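Local atomic coordinates of vacuolar aminopeptidase 1 (Saccharomyces cerevisiae, PDB entry 5JGF), a protein that removes amino acids from the N-termini of peptides and proteins as a zinc-dependent vacuolar enzyme, and is the major cargo of the cytoplasm-to-vacuole targeting pathway. Residues I88-D93 / L341-N346; I369-D374 / R426-G431; G67-A72 / T291-D296. One frame throughout, in Å; residues are numbered along the deposited sequence.

Contact 1. Residues I88-D93 / L341-N346; sequences IGSHVD and LSADVN. With ZN (zinc ion), chain K.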
loop_
_atom_site.group_PDB
_atom_site.type_symbol
_atom_site.label_atom_id
_atom_site.label_comp_id
_atom_site.label_asym_id
_atom_site.label_seq_id
_atom_site.Cartn_x
_atom_site.Cartn_y
_atom_site.Cartn_z
ATOM N N ILE D 88 -38.495 35.792 14.120
ATOM C CA ILE D 88 -37.139 35.738 13.589
ATOM C C ILE D 88 -36.355 34.996 14.662
ATOM O O ILE D 88 -36.288 35.435 15.813
ATOM C CB ILE D 88 -36.469 37.112 13.374
ATOM C CG1 ILE D 88 -37.190 37.898 12.278
ATOM C CG2 ILE D 88 -35.010 36.894 12.937
ATOM C CD1 ILE D 88 -36.515 39.217 11.932
ATOM N N GLY D 89 -35.788 33.852 14.295
ATOM C CA GLY D 89 -35.012 33.083 15.250
ATOM C C GLY D 89 -33.557 33.022 14.828
ATOM O O GLY D 89 -33.262 32.706 13.680
ATOM N N SER D 90 -32.651 33.331 15.752
ATOM C CA SER D 90 -31.219 33.311 15.465
ATOM C C SER D 90 -30.473 32.759 16.671
ATOM O O SER D 90 -31.060 32.583 17.742
ATOM C CB SER D 90 -30.715 34.727 15.168
ATOM O OG SER D 90 -31.367 35.278 14.039
ATOM N N HIS D 91 -29.184 32.475 16.512
ATOM C CA HIS D 91 -28.430 31.973 17.651
ATOM C C HIS D 91 -27.338 32.944 18.066
ATOM O O HIS D 91 -26.711 33.592 17.227
ATOM C CB HIS D 91 -27.884 30.552 17.384
ATOM C CG HIS D 91 -26.806 30.469 16.344
ATOM N ND1 HIS D 91 -25.467 30.563 16.654
ATOM C CD2 HIS D 91 -26.867 30.200 15.018
ATOM C CE1 HIS D 91 -24.747 30.347 15.566
ATOM N NE2 HIS D 91 -25.573 30.124 14.560
ATOM N N VAL D 92 -27.152 33.077 19.375
ATOM C CA VAL D 92 -26.156 33.994 19.906
ATOM C C VAL D 92 -24.877 33.330 20.384
ATOM O O VAL D 92 -23.945 34.014 20.791
ATOM C CB VAL D 92 -26.740 34.850 21.050
ATOM C CG1 VAL D 92 -27.659 35.914 20.476
ATOM C CG2 VAL D 92 -27.499 33.967 22.031
ATOM N N ASP D 93 -24.829 32.000 20.359
ATOM C CA ASP D 93 -23.600 31.330 20.755
ATOM C C ASP D 93 -22.704 31.345 19.521
ATOM O O ASP D 93 -23.195 31.380 18.392
ATOM C CB ASP D 93 -23.856 29.881 21.201
ATOM C CG ASP D 93 -24.438 29.009 20.097
ATOM O OD1 ASP D 93 -23.915 27.886 19.887
ATOM O OD2 ASP D 93 -25.421 29.427 19.452
ATOM N N LEU D 341 -38.734 33.183 10.413
ATOM C CA LEU D 341 -37.542 33.388 9.611
ATOM C C LEU D 341 -36.417 32.850 10.477
ATOM O O LEU D 341 -36.143 33.388 11.548
ATOM C CB LEU D 341 -37.276 34.873 9.317
ATOM C CG LEU D 341 -38.257 35.682 8.461
ATOM C CD1 LEU D 341 -37.609 37.012 8.082
ATOM C CD2 LEU D 341 -38.628 34.905 7.204
ATOM N N SER D 342 -35.802 31.758 10.038
ATOM C CA SER D 342 -34.675 31.186 10.759
ATOM C C SER D 342 -33.486 31.928 10.162
ATOM O O SER D 342 -33.041 31.609 9.062
ATOM C CB SER D 342 -34.560 29.688 10.471
ATOM O OG SER D 342 -33.373 29.162 11.034
ATOM N N ALA D 343 -32.994 32.933 10.881
ATOM C CA ALA D 343 -31.895 33.753 10.390
ATOM C C ALA D 343 -30.535 33.305 10.895
ATOM O O ALA D 343 -30.182 33.534 12.050
ATOM C CB ALA D 343 -32.136 35.218 10.763
ATOM N N ASP D 344 -29.779 32.659 10.012
ATOM C CA ASP D 344 -28.443 32.187 10.342
ATOM C C ASP D 344 -27.570 32.506 9.132
ATOM O O ASP D 344 -27.981 32.310 7.988
ATOM C CB ASP D 344 -28.450 30.677 10.607
ATOM C CG ASP D 344 -27.213 30.210 11.357
ATOM O OD1 ASP D 344 -26.291 31.026 11.543
ATOM O OD2 ASP D 344 -27.166 29.027 11.761
ATOM N N VAL D 345 -26.376 33.020 9.385
ATOM C CA VAL D 345 -25.467 33.375 8.307
ATOM C C VAL D 345 -25.223 32.208 7.360
ATOM O O VAL D 345 -25.206 31.051 7.776
ATOM C CB VAL D 345 -24.108 33.850 8.867
ATOM C CG1 VAL D 345 -24.288 35.157 9.627
ATOM C CG2 VAL D 345 -23.516 32.779 9.784
ATOM N N ASN D 346 -25.076 32.517 6.076
ATOM C CA ASN D 346 -24.778 31.491 5.093
ATOM C C ASN D 346 -23.465 31.878 4.415
ATOM O O ASN D 346 -22.798 32.823 4.842
ATOM C CB ASN D 346 -25.916 31.303 4.078
ATOM C CG ASN D 346 -26.660 32.581 3.784
ATOM O OD1 ASN D 346 -26.059 33.634 3.609
ATOM N ND2 ASN D 346 -27.986 32.488 3.709
HETATM ZN ZN ZN K . -24.864 29.796 12.560
HETATM O O HOH W 1 -31.425 30.577 12.479
HETATM O O HOH W 2 -24.300 29.524 10.225
HETATM O O HOH W 3 -24.078 27.945 12.936
#

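Contact 2. Residues I369-D374 / R426-G431; sequences ITLSLD and RTIDLG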
loop_
_atom_site.group_PDB
_atom_site.type_symbol
_atom_site.label_atom_id
_atom_site.label_comp_id
_atom_site.label_asym_id
_atom_site.label_seq_id
_atom_site.Cartn_x
_atom_site.Cartn_y
_atom_site.Cartn_z
ATOM N N ILE D 369 -30.130 40.171 1.707
ATOM C CA ILE D 369 -30.310 38.918 2.429
ATOM C C ILE D 369 -30.154 37.728 1.485
ATOM O O ILE D 369 -30.432 37.829 0.290
ATOM C CB ILE D 369 -31.713 38.877 3.099
ATOM C CG1 ILE D 369 -31.700 37.929 4.301
ATOM C CG2 ILE D 369 -32.776 38.458 2.080
ATOM C CD1 ILE D 369 -30.933 38.472 5.500
ATOM N N THR D 370 -29.706 36.600 2.026
ATOM C CA THR D 370 -29.522 35.399 1.225
ATOM C C THR D 370 -30.435 34.282 1.701
ATOM O O THR D 370 -30.445 33.927 2.876
ATOM C CB THR D 370 -28.058 34.908 1.275
ATOM O OG1 THR D 370 -27.211 35.909 0.703
ATOM C CG2 THR D 370 -27.896 33.604 0.484
ATOM N N LEU D 371 -31.214 33.744 0.772
ATOM C CA LEU D 371 -32.131 32.664 1.074
ATOM C C LEU D 371 -31.327 31.361 1.063
ATOM O O LEU D 371 -30.538 31.123 0.143
ATOM C CB LEU D 371 -33.225 32.632 0.005
ATOM C CG LEU D 371 -34.658 32.265 0.384
ATOM C CD1 LEU D 371 -35.100 33.007 1.641
ATOM C CD2 LEU D 371 -35.556 32.619 -0.792
ATOM N N SER D 372 -31.504 30.540 2.094
ATOM C CA SER D 372 -30.795 29.263 2.192
ATOM C C SER D 372 -31.734 28.167 1.716
ATOM O O SER D 372 -32.793 27.933 2.312
ATOM C CB SER D 372 -30.359 28.991 3.632
ATOM O OG SER D 372 -29.415 29.954 4.072
ATOM N N LEU D 373 -31.340 27.493 0.642
ATOM C CA LEU D 373 -32.160 26.450 0.052
ATOM C C LEU D 373 -31.470 25.098 0.053
ATOM O O LEU D 373 -30.277 25.002 -0.233
ATOM C CB LEU D 373 -32.509 26.837 -1.386
ATOM C CG LEU D 373 -33.199 28.189 -1.572
ATOM C CD1 LEU D 373 -32.528 28.960 -2.699
ATOM C CD2 LEU D 373 -34.677 27.970 -1.862
ATOM N N ASP D 374 -32.230 24.056 0.372
ATOM C CA ASP D 374 -31.703 22.696 0.389
ATOM C C ASP D 374 -32.848 21.710 0.240
ATOM O O ASP D 374 -33.815 21.752 1.003
ATOM C CB ASP D 374 -30.970 22.401 1.690
ATOM C CG ASP D 374 -30.267 21.067 1.652
ATOM O OD1 ASP D 374 -29.209 20.986 0.996
ATOM O OD2 ASP D 374 -30.775 20.098 2.254
ATOM N N ARG D 426 -44.727 27.443 8.898
ATOM C CA ARG D 426 -43.866 27.566 7.730
ATOM C C ARG D 426 -42.639 28.356 8.173
ATOM O O ARG D 426 -42.750 29.450 8.738
ATOM C CB ARG D 426 -44.606 28.286 6.603
ATOM C CG ARG D 426 -43.748 28.599 5.394
ATOM C CD ARG D 426 -44.604 28.832 4.161
ATOM N NE ARG D 426 -45.027 27.579 3.537
ATOM C CZ ARG D 426 -46.292 27.250 3.291
ATOM N NH1 ARG D 426 -46.575 26.094 2.710
ATOM N NH2 ARG D 426 -47.277 28.071 3.639
ATOM N N THR D 427 -41.465 27.787 7.920
ATOM C CA THR D 427 -40.209 28.397 8.331
ATOM C C THR D 427 -39.294 28.607 7.132
ATOM O O THR D 427 -39.186 27.742 6.263
ATOM C CB THR D 427 -39.513 27.494 9.367
ATOM O OG1 THR D 427 -40.373 27.342 10.506
ATOM C CG2 THR D 427 -38.174 28.078 9.800
ATOM N N ILE D 428 -38.639 29.762 7.096
ATOM C CA ILE D 428 -37.746 30.109 6.002
ATOM C C ILE D 428 -36.330 30.340 6.509
ATOM O O ILE D 428 -36.097 31.214 7.347
ATOM C CB ILE D 428 -38.240 31.391 5.300
ATOM C CG1 ILE D 428 -39.705 31.210 4.896
ATOM C CG2 ILE D 428 -37.374 31.698 4.077
ATOM C CD1 ILE D 428 -40.490 32.497 4.832
ATOM N N ASP D 429 -35.386 29.548 6.011
ATOM C CA ASP D 429 -33.995 29.705 6.407
ATOM C C ASP D 429 -33.329 30.702 5.470
ATOM O O ASP D 429 -33.378 30.554 4.250
ATOM C CB ASP D 429 -33.262 28.360 6.354
ATOM C CG ASP D 429 -33.389 27.576 7.650
ATOM O OD1 ASP D 429 -32.745 27.963 8.650
ATOM O OD2 ASP D 429 -34.136 26.579 7.670
ATOM N N LEU D 430 -32.726 31.731 6.053
ATOM C CA LEU D 430 -32.042 32.761 5.288
ATOM C C LEU D 430 -31.077 33.459 6.227
ATOM O O LEU D 430 -31.004 33.129 7.407
ATOM C CB LEU D 430 -33.052 33.769 4.722
ATOM C CG LEU D 430 -34.130 34.335 5.659
ATOM C CD1 LEU D 430 -33.505 35.180 6.754
ATOM C CD2 LEU D 430 -35.113 35.176 4.834
ATOM N N GLY D 431 -30.333 34.425 5.711
ATOM C CA GLY D 431 -29.403 35.123 6.569
ATOM C C GLY D 431 -28.476 36.021 5.793
ATOM O O GLY D 431 -28.570 36.121 4.572
#

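Contact 3. Residues G67-A72 / T291-D296; sequences GTNLSA and TVTLYD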
loop_
_atom_site.group_PDB
_atom_site.type_symbol
_atom_site.label_atom_id
_atom_site.label_comp_id
_atom_site.label_asym_id
_atom_site.label_seq_id
_atom_site.Cartn_x
_atom_site.Cartn_y
_atom_site.Cartn_z
ATOM N N GLY D 67 -29.605 32.846 31.005
ATOM C CA GLY D 67 -28.756 34.000 30.758
ATOM C C GLY D 67 -28.130 33.984 29.369
ATOM O O GLY D 67 -27.284 34.819 29.060
ATOM N N THR D 68 -28.559 33.046 28.526
ATOM C CA THR D 68 -28.006 32.909 27.176
ATOM C C THR D 68 -29.056 32.658 26.090
ATOM O O THR D 68 -28.710 32.459 24.926
ATOM C CB THR D 68 -27.009 31.730 27.119
ATOM O OG1 THR D 68 -27.698 30.515 27.447
ATOM C CG2 THR D 68 -25.872 31.931 28.104
ATOM N N ASN D 69 -30.327 32.668 26.478
ATOM C CA ASN D 69 -31.450 32.397 25.576
ATOM C C ASN D 69 -32.456 33.521 25.851
ATOM O O ASN D 69 -33.023 33.596 26.942
ATOM C CB ASN D 69 -32.011 31.018 25.957
ATOM C CG ASN D 69 -33.142 30.528 25.057
ATOM O OD1 ASN D 69 -33.818 29.560 25.412
ATOM N ND2 ASN D 69 -33.345 31.161 23.908
ATOM N N LEU D 70 -32.664 34.396 24.872
ATOM C CA LEU D 70 -33.564 35.532 25.050
ATOM C C LEU D 70 -34.666 35.615 24.005
ATOM O O LEU D 70 -34.455 35.302 22.835
ATOM C CB LEU D 70 -32.747 36.832 25.043
ATOM C CG LEU D 70 -33.459 38.188 25.186
ATOM C CD1 LEU D 70 -32.494 39.201 25.767
ATOM C CD2 LEU D 70 -33.981 38.660 23.838
ATOM N N SER D 71 -35.850 36.030 24.444
ATOM C CA SER D 71 -36.980 36.189 23.542
ATOM C C SER D 71 -37.637 37.535 23.807
ATOM O O SER D 71 -38.092 37.803 24.920
ATOM C CB SER D 71 -38.008 35.077 23.743
ATOM O OG SER D 71 -39.092 35.235 22.839
ATOM N N ALA D 72 -37.653 38.385 22.788
ATOM C CA ALA D 72 -38.268 39.701 22.894
ATOM C C ALA D 72 -39.512 39.639 22.029
ATOM O O ALA D 72 -39.474 39.099 20.921
ATOM C CB ALA D 72 -37.321 40.772 22.374
ATOM N N THR D 291 -41.869 38.686 17.257
ATOM C CA THR D 291 -40.807 38.300 18.168
ATOM C C THR D 291 -39.487 37.967 17.501
ATOM O O THR D 291 -39.443 37.514 16.359
ATOM C CB THR D 291 -41.197 37.062 19.017
ATOM O OG1 THR D 291 -40.068 36.643 19.798
ATOM C CG2 THR D 291 -41.615 35.901 18.126
ATOM N N VAL D 292 -38.413 38.231 18.232
ATOM C CA VAL D 292 -37.075 37.868 17.806
ATOM C C VAL D 292 -36.628 37.021 18.987
ATOM O O VAL D 292 -36.595 37.495 20.124
ATOM C CB VAL D 292 -36.119 39.064 17.675
ATOM C CG1 VAL D 292 -34.679 38.547 17.528
ATOM C CG2 VAL D 292 -36.484 39.896 16.460
ATOM N N THR D 293 -36.334 35.754 18.733
ATOM C CA THR D 293 -35.885 34.873 19.791
ATOM C C THR D 293 -34.460 34.452 19.455
ATOM O O THR D 293 -34.181 34.011 18.339
ATOM C CB THR D 293 -36.820 33.661 19.928
ATOM O OG1 THR D 293 -38.130 34.124 20.298
ATOM C CG2 THR D 293 -36.317 32.707 21.004
ATOM N N LEU D 294 -33.573 34.628 20.433
ATOM C CA LEU D 294 -32.151 34.329 20.300
ATOM C C LEU D 294 -31.799 33.085 21.104
ATOM O O LEU D 294 -32.025 33.032 22.316
ATOM C CB LEU D 294 -31.339 35.524 20.799
ATOM C CG LEU D 294 -31.739 36.863 20.168
ATOM C CD1 LEU D 294 -30.911 37.982 20.781
ATOM C CD2 LEU D 294 -31.543 36.807 18.656
ATOM N N TYR D 295 -31.228 32.096 20.422
ATOM C CA TYR D 295 -30.877 30.824 21.043
ATOM C C TYR D 295 -29.395 30.603 21.305
ATOM O O TYR D 295 -28.528 31.150 20.621
ATOM C CB TYR D 295 -31.378 29.675 20.165
ATOM C CG TYR D 295 -32.872 29.670 19.951
ATOM C CD1 TYR D 295 -33.731 29.151 20.919
ATOM C CD2 TYR D 295 -33.429 30.193 18.783
ATOM C CE1 TYR D 295 -35.110 29.149 20.726
ATOM C CE2 TYR D 295 -34.807 30.200 18.583
ATOM C CZ TYR D 295 -35.639 29.676 19.556
ATOM O OH TYR D 295 -37.001 29.680 19.357
ATOM N N ASP D 296 -29.126 29.774 22.305
ATOM C CA ASP D 296 -27.771 29.397 22.675
ATOM C C ASP D 296 -27.591 28.011 22.054
ATOM O O ASP D 296 -28.533 27.445 21.497
ATOM C CB ASP D 296 -27.669 29.301 24.205
ATOM C CG ASP D 296 -26.245 29.093 24.706
ATOM O OD1 ASP D 296 -26.083 28.913 25.934
ATOM O OD2 ASP D 296 -25.292 29.113 23.897
#

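Contact 1. Residues I88-D93 / L341-N346
One zinc ion of the two-zinc aminopeptidase site is held where two neighbouring parallel strands run out, with His91 supplied by one and Asp344 by the other. NE2 of His91 binds the zinc at 2.1 Å. Asp344 reaches the same ion with both carboxylate oxygens, but unequally. OD1 of Asp344 sits 2.1 Å from the zinc. The longer bond, from OD2 of Asp344 to the zinc, measures 2.6 Å. The imidazole and the carboxylate stand almost perpendicular, their planes 84° apart, with OD2 near the plane of the ring at its edge; shared metal binding is what brings these acceptors close to NE2. CG of Asp344 lies anti to the backbone N (chi1 -162°), which carries the carboxylate to the metal. On the far side of the imidazole, ND1 of His91 donates to the backbone O of Asp93 at 3.0 Å, with that oxygen in the ring plane, and more weakly to OD2 of Asp93; this second shell fixes the rotation of the ring. Asp262, shared by both zinc ions, and two waters complete the coordination, one of these waters also donating to the carbonyl of Val345.

Upstream, the strands are joined in parallel fashion: Gly89 N donates to Leu341 O, and Ala343 N to Gly89 O, each at 2.8 Å. Ser90 adds a side-chain bond, its OG meeting Ala343 O at 2.9 Å in the carbonyl plane, on a lone pair. CG2 of Ile88 packs against CB of Ala343, on a face covered by Phe456 of helix 448-468. Metal ligands gathered at the C-terminal ends of adjacent parallel strands are characteristic of the co-catalytic zinc exopeptidase fold to which M18 aminopeptidases belong.

Contact 2. Residues I369-D374 / R426-G431
Leu371 and Ile428 slant across one another, the CD1 methyl of Leu371 meeting CG2 of Ile428 at 3.6 Å. The same methyl comes within 3.8 Å of CB of Leu430, and the Leu371 and Leu430 side chains also slant across each other, so one methyl of Leu371 touches two side chains of the facing strand. A chi1 of -53° sets CG1 of Ile428 beside its backbone N and CG2 anti to it, and it is CG2 that meets Leu371. Leu430 has its CG between the backbone N and the carbonyl carbon, and its CD1 extends to CG1 of Ile369 at 4.1 Å. Further along, CD1 of Ile369 lies over the carbonyl of Gly431, 3.5 Å from its O.

These side chains sit on an antiparallel ladder between strands 369-372 and 426-434 within the large mixed sheet of the catalytic fold. Thr370 and Gly431 form a hydrogen-bonded pair, with Thr370 N donating to Gly431 O at 2.8 Å and Gly431 N returning a bond to Thr370 O. Leu371 and Leu430 form the next, non-hydrogen-bonded pair. Beyond it Ser372 N donates to Asp429 O at 2.9 Å. The N-to-C directions of the two short segments make 134°, well short of a straight antiparallel 180°.

Ser372 and Asp429 meet through CB atoms 4.0 Å apart, their polar ends leading to other partners. OG of Ser372 pairs with Asn346, whereas the carboxylate of Asp429 turns away and is gripped by the hydroxyls of Thr414 and Ser342 and by the backbone N of Ala380. Helix 383-396 covers the leucine and isoleucine face through Thr386 and Val389, and at the start of strand 426-434 Arg426 forms a salt bridge with Asp382 and hydrogen-bonds Asn66 of a neighbouring subunit.

Contact 3. Residues G67-A72 / T291-D296
Asn69 reaches across to the carbonyl of Leu294 with its amide nitrogen. Its CB stays 4.2 Å from Leu294 O, and CG, anti to the backbone N (chi1 -176°), comes slightly nearer. At the tip, ND2 donates to Leu294 O at 2.8 Å; the oxygen lies in the amide plane, but the donor approaches from above the carbonyl plane. Because Leu70 N binds the same oxygen, Leu294 O is gripped twice. ND2 also lies 3.6 Å from CD1 of Tyr295, where amide and ring run side by side with their planes 38° apart.

Antiparallel pairing continues from there: Leu294 N donates to Leu70 O at 2.6 Å, and Ala72 exchanges bonds with Val292. Ala72 O takes a second donor, OG1 of Thr291, at 2.8 Å. Between these pairs, OG of Ser71 and OG1 of Thr293 are hydrogen-bonded at 2.9 Å. Beyond the ladder, OG1 of Thr68 donates to OD1 of Asp296 at 2.7 Å from above the carboxylate plane. Thr68 and Asn69 both face Arg65 of strand 58-65, which makes a classic beta bulge on that side.

Asn69, Ser71 and Tyr295 face helix 312-324, Leu294 packs on helices 25-38 and 261-278, and strand 289-295 has strand 86-91 along its other edge.

All three contacts belong to one mixed sheet, in which strand 69-76 is followed by 289-295, 86-91, 339-347, 426-434 and 369-372. Contact 1 lies in the middle, its centre about 10 Å from those of contacts 2 and 3, which are themselves about 19 Å apart and do not touch. Probable backbone hydrogen bonds link it to both neighbours: Ser342 N to Ile428 O on one side, Ser90 O to Tyr295 N on the other. Along the chain contacts 1 and 3 interleave, whereas contact 2 opens after both have closed. Distant parts of the sequence thus form one continuous sheet, with a zinc bound at the C-terminal ends of two of its central strands.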